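Local coordinates for carboxypeptidase A (PDB 1JQG), which probably cleaves single residues from the C-termini of peptides as a zinc metallocarboxypeptidase of the M14 family, and is found here in its proenzyme form, at residues A[148-151]-A[152-156]; A[195-198]-A[199-203]. All blocks are in the same frame, centred on the assembly; numbering follows the deposited sequence.

Both contacts are local and belong to the zinc carboxypeptidase part of the chain, one where a hairpin turns and one where a helix ends. Contact 1 (148-156) comes first, linking strand 142-149, outermost in the mixed eight-stranded sheet, to its neighbour 155-161. Contact 2 (195-203) closes helix 187-200, which follows strand 173-178 of the same sheet. Between them along the chain lie His181 and Glu184, two ligands of the zinc ion. The centres are 28 Å apart and the nearest atoms about 12 Å, so the contacts do not touch. Each reverses or ends a framework element of this alpha/beta fold away from the metal site.

Contact 1 (A[148-151]-A[152-156])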
loop_
_atom_site.group_PDB
_atom_site.type_symbol
_atom_site.label_atom_id
_atom_site.label_comp_id
_atom_site.label_asym_id
_atom_site.label_seq_id
_atom_site.Cartn_x
_atom_site.Cartn_y
_atom_site.Cartn_z
ATOM N N GLY A 148 4.720 -10.443 15.508
ATOM C CA GLY A 148 4.382 -9.770 16.744
ATOM C C GLY A 148 2.884 -9.561 16.900
ATOM O O GLY A 148 2.040 -10.230 16.289
ATOM N N LYS A 149 2.495 -8.608 17.745
ATOM C CA LYS A 149 1.110 -8.295 18.020
ATOM C C LYS A 149 0.848 -6.828 17.675
ATOM O O LYS A 149 1.667 -5.928 17.923
ATOM C CB LYS A 149 0.773 -8.548 19.488
ATOM C CG LYS A 149 0.979 -9.939 20.041
ATOM C CD LYS A 149 -0.110 -10.901 19.598
ATOM C CE LYS A 149 0.180 -12.327 20.038
ATOM N NZ LYS A 149 -0.996 -13.219 19.749
ATOM N N SER A 150 -0.347 -6.584 17.111
ATOM C CA SER A 150 -0.732 -5.201 16.780
ATOM C C SER A 150 -1.079 -4.430 18.054
ATOM O O SER A 150 -1.104 -5.031 19.143
ATOM C CB SER A 150 -1.931 -5.176 15.854
ATOM O OG SER A 150 -3.084 -5.713 16.512
ATOM N N PHE A 151 -1.316 -3.127 17.913
ATOM C CA PHE A 151 -1.667 -2.317 19.100
ATOM C C PHE A 151 -2.827 -2.923 19.877
ATOM O O PHE A 151 -2.719 -3.022 21.100
ATOM C CB PHE A 151 -1.976 -0.867 18.694
ATOM C CG PHE A 151 -2.378 0.001 19.858
ATOM C CD1 PHE A 151 -1.386 0.644 20.572
ATOM C CD2 PHE A 151 -3.700 0.174 20.265
ATOM C CE1 PHE A 151 -1.694 1.441 21.665
ATOM C CE2 PHE A 151 -4.005 0.966 21.354
ATOM C CZ PHE A 151 -3.021 1.602 22.059
ATOM N N GLU A 152 -3.898 -3.330 19.189
ATOM C CA GLU A 152 -5.059 -3.919 19.826
ATOM C C GLU A 152 -4.874 -5.399 20.113
ATOM O O GLU A 152 -5.803 -6.043 20.609
ATOM C CB GLU A 152 -6.332 -3.698 19.022
ATOM C CG GLU A 152 -6.773 -2.236 18.965
ATOM C CD GLU A 152 -7.998 -2.017 18.090
ATOM O OE1 GLU A 152 -8.194 -2.691 17.056
ATOM O OE2 GLU A 152 -8.742 -1.134 18.495
ATOM N N GLY A 153 -3.666 -5.911 19.954
ATOM C CA GLY A 153 -3.305 -7.246 20.411
ATOM C C GLY A 153 -3.428 -8.308 19.347
ATOM O O GLY A 153 -3.124 -9.463 19.611
ATOM N N ARG A 154 -3.857 -7.970 18.143
ATOM C CA ARG A 154 -4.044 -8.941 17.084
ATOM C C ARG A 154 -2.714 -9.489 16.575
ATOM O O ARG A 154 -1.769 -8.787 16.305
ATOM C CB ARG A 154 -4.829 -8.287 15.940
ATOM C CG ARG A 154 -6.289 -8.055 16.247
ATOM C CD ARG A 154 -7.008 -7.503 14.993
ATOM N NE ARG A 154 -8.460 -7.417 15.232
ATOM C CZ ARG A 154 -8.994 -6.398 15.909
ATOM N NH1 ARG A 154 -8.151 -5.466 16.342
ATOM N NH2 ARG A 154 -10.278 -6.327 16.141
ATOM N N SER A 155 -2.628 -10.779 16.354
ATOM C CA SER A 155 -1.514 -11.515 15.863
ATOM C C SER A 155 -1.207 -11.190 14.397
ATOM O O SER A 155 -2.015 -11.245 13.486
ATOM C CB SER A 155 -1.803 -13.027 15.898
ATOM O OG SER A 155 -0.752 -13.744 15.282
ATOM N N ILE A 156 0.034 -10.785 14.150
ATOM C CA ILE A 156 0.443 -10.399 12.820
ATOM C C ILE A 156 1.490 -11.383 12.348
ATOM O O ILE A 156 2.610 -11.348 12.836
ATOM C CB ILE A 156 0.895 -8.953 12.632
ATOM C CG1 ILE A 156 1.616 -8.793 11.289
ATOM C CG2 ILE A 156 1.789 -8.454 13.742
ATOM C CD1 ILE A 156 2.417 -7.519 11.048
#
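Gly148 and Ile156 form the hydrogen-bonded pair of an antiparallel hairpin, with Ile156 N 3.0 Å from Gly148 O. Gly148 has an almost fully extended backbone that only a residue without a side chain takes up easily, and the CG2 branch of Ile156 packs against its carbonyl, 3.1 Å from Gly148 O. Lys149, in the next, non-hydrogen-bonded pair with Ser155, bends its chain at chi2 (-76°). The bend lays CD across the end of the turn, 3.3 Å from Gly153 O, while NZ makes a weak, long ion pair with Glu146, whose carboxylate also bonds Ser155 OG.

Ser150 begins the type I turn: Ser150 O accepts Gly153 N at 2.8 Å, from above the carbonyl plane, and Ser150 N donates to Arg154 O at 2.7 Å. With Gly153 at positive phi, a setting natural to glycine, this is a 3:5 hairpin with a classic G1 beta bulge. A chi1 of 65° turns Ser150 OG inward, 2.9 Å from Arg154 N in a weak bond. Phe151 points outward, its ring meeting Glu152 N obliquely. Across the turn from that ring, Arg154 NH1 forms a salt bridge with Glu152 OE1 at 2.9 Å, on the anti side of the carboxylate and somewhat out of its plane.

Asp222 of helix 221-228 gathers the turn from outside, taking bonds from Ser150 OG, Glu152 N and Arg154 NH1. Helix 283-294 lies against the hairpin too, with Glu284 accepting Phe151 N, Pro283 against the Phe151 ring and Val287 against Ile156.

Contact 2 (A[195-198]-A[199-203]); sequences IHKL and VIDVT
His196 O receives Asp201 N at 2.8 Å with an N-H...O angle of 178°, an i+5 to i, pi-type bond that widens the last turn of helix 187-200, whereas Val199 N is bonded weakly to Ile195 O, 2.9 Å away.

His196 sets CG anti to its backbone N (chi1 170°), which swings the imidazole toward the C-terminal end of the helix. There its CD2 lies 3.6 Å from Ile200 CB, the two side chains crossing at about a right angle, and CE1 lies 3.8 Å from Asp201 CB, the side chains running side by side. The same ring packs edge-to-face with Phe118. On the buried side, Val199 CG2 meets Ile195 CG2 at 4.2 Å; two branched aliphatic side chains suit this buried face, which Leu134 and Phe138 continue. Leu198 packs on Trp410 of helix 402-421 and on helix 206-209, and Val202 CG2 rests 3.6 Å from Leu198 O.

Lys197 bends at chi2 and then runs beside Asp201. Its CD passes 3.4 Å from Asp201 O, and its NZ makes a salt bridge of 3.1 Å to Asp201 OD1. The ammonium comes from above the carboxylate plane, 54° out of it, with Thr203 OG1 close by as well.

A lysine suits the place because its long aliphatic part can pass Asp201 O and carry the ammonium to the carboxylate. Asp201 in turn gives that charge a partner, and any pull of its carboxylate on a proton of His196 is probably offset by the nearby Lys197 ammonium. The straight bond to His196 O and the ion pair of Lys197 with Asp201 both join the last turn to the residues after it.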
loop_
_atom_site.group_PDB
_atom_site.type_symbol
_atom_site.label_atom_id
_atom_site.label_comp_id
_atom_site.label_asym_id
_atom_site.label_seq_id
_atom_site.Cartn_x
_atom_site.Cartn_y
_atom_site.Cartn_z
ATOM N N ILE A 195 1.799 -15.680 -3.197
ATOM C CA ILE A 195 1.771 -16.906 -2.409
ATOM C C ILE A 195 1.228 -18.055 -3.256
ATOM O O ILE A 195 1.667 -19.212 -3.137
ATOM C CB ILE A 195 0.889 -16.708 -1.155
ATOM C CG1 ILE A 195 1.549 -15.709 -0.199
ATOM C CG2 ILE A 195 0.649 -18.010 -0.445
ATOM C CD1 ILE A 195 0.735 -15.296 1.011
ATOM N N HIS A 196 0.211 -17.737 -4.096
ATOM C CA HIS A 196 -0.458 -18.747 -4.896
ATOM C C HIS A 196 0.479 -19.314 -5.943
ATOM O O HIS A 196 0.521 -20.508 -6.212
ATOM C CB HIS A 196 -1.760 -18.188 -5.465
ATOM C CG HIS A 196 -2.430 -19.040 -6.501
ATOM N ND1 HIS A 196 -2.341 -18.905 -7.874
ATOM C CD2 HIS A 196 -3.232 -20.101 -6.275
ATOM C CE1 HIS A 196 -3.057 -19.850 -8.454
ATOM N NE2 HIS A 196 -3.595 -20.586 -7.507
ATOM N N LYS A 197 1.253 -18.467 -6.591
ATOM C CA LYS A 197 2.202 -18.939 -7.622
ATOM C C LYS A 197 3.490 -19.529 -7.062
ATOM O O LYS A 197 4.126 -20.324 -7.722
ATOM C CB LYS A 197 2.591 -17.824 -8.603
ATOM C CG LYS A 197 1.432 -17.449 -9.545
ATOM C CD LYS A 197 1.275 -18.655 -10.472
ATOM C CE LYS A 197 0.094 -18.493 -11.412
ATOM N NZ LYS A 197 0.164 -19.665 -12.360
ATOM N N LEU A 198 3.871 -19.167 -5.829
ATOM C CA LEU A 198 5.057 -19.734 -5.208
ATOM C C LEU A 198 4.777 -21.011 -4.426
ATOM O O LEU A 198 5.695 -21.751 -4.086
ATOM C CB LEU A 198 5.724 -18.686 -4.306
ATOM C CG LEU A 198 6.277 -17.440 -4.960
ATOM C CD1 LEU A 198 6.706 -16.447 -3.890
ATOM C CD2 LEU A 198 7.463 -17.720 -5.869
ATOM N N VAL A 199 3.533 -21.260 -4.072
ATOM C CA VAL A 199 3.167 -22.419 -3.257
ATOM C C VAL A 199 2.151 -23.317 -3.942
ATOM O O VAL A 199 2.456 -24.494 -3.992
ATOM C CB VAL A 199 2.607 -21.969 -1.886
ATOM C CG1 VAL A 199 2.302 -23.107 -0.924
ATOM C CG2 VAL A 199 3.551 -20.983 -1.193
ATOM N N ILE A 200 0.968 -22.827 -4.284
ATOM C CA ILE A 200 -0.134 -23.589 -4.795
ATOM C C ILE A 200 0.048 -24.039 -6.230
ATOM O O ILE A 200 -0.070 -25.228 -6.540
ATOM C CB ILE A 200 -1.478 -22.816 -4.712
ATOM C CG1 ILE A 200 -1.721 -22.317 -3.282
ATOM C CG2 ILE A 200 -2.639 -23.678 -5.207
ATOM C CD1 ILE A 200 -1.822 -23.376 -2.233
ATOM N N ASP A 201 0.286 -23.109 -7.135
ATOM C CA ASP A 201 0.442 -23.359 -8.544
ATOM C C ASP A 201 1.810 -22.934 -9.037
ATOM O O ASP A 201 1.929 -21.815 -9.531
ATOM C CB ASP A 201 -0.637 -22.624 -9.354
ATOM C CG ASP A 201 -0.705 -23.102 -10.790
ATOM O OD1 ASP A 201 -1.241 -22.285 -11.546
ATOM O OD2 ASP A 201 -0.246 -24.225 -11.095
ATOM N N VAL A 202 2.840 -23.712 -8.734
ATOM C CA VAL A 202 4.216 -23.382 -9.090
ATOM C C VAL A 202 4.505 -23.715 -10.558
ATOM O O VAL A 202 4.842 -24.857 -10.917
ATOM C CB VAL A 202 5.211 -24.163 -8.203
ATOM C CG1 VAL A 202 6.627 -23.661 -8.461
ATOM C CG2 VAL A 202 4.832 -24.037 -6.731
ATOM N N THR A 203 4.394 -22.706 -11.422
ATOM C CA THR A 203 4.684 -22.914 -12.830
ATOM C C THR A 203 6.089 -22.475 -13.230
ATOM O O THR A 203 6.575 -22.747 -14.340
ATOM C CB THR A 203 3.634 -22.239 -13.730
ATOM O OG1 THR A 203 3.468 -20.870 -13.378
ATOM C CG2 THR A 203 2.283 -22.956 -13.625
#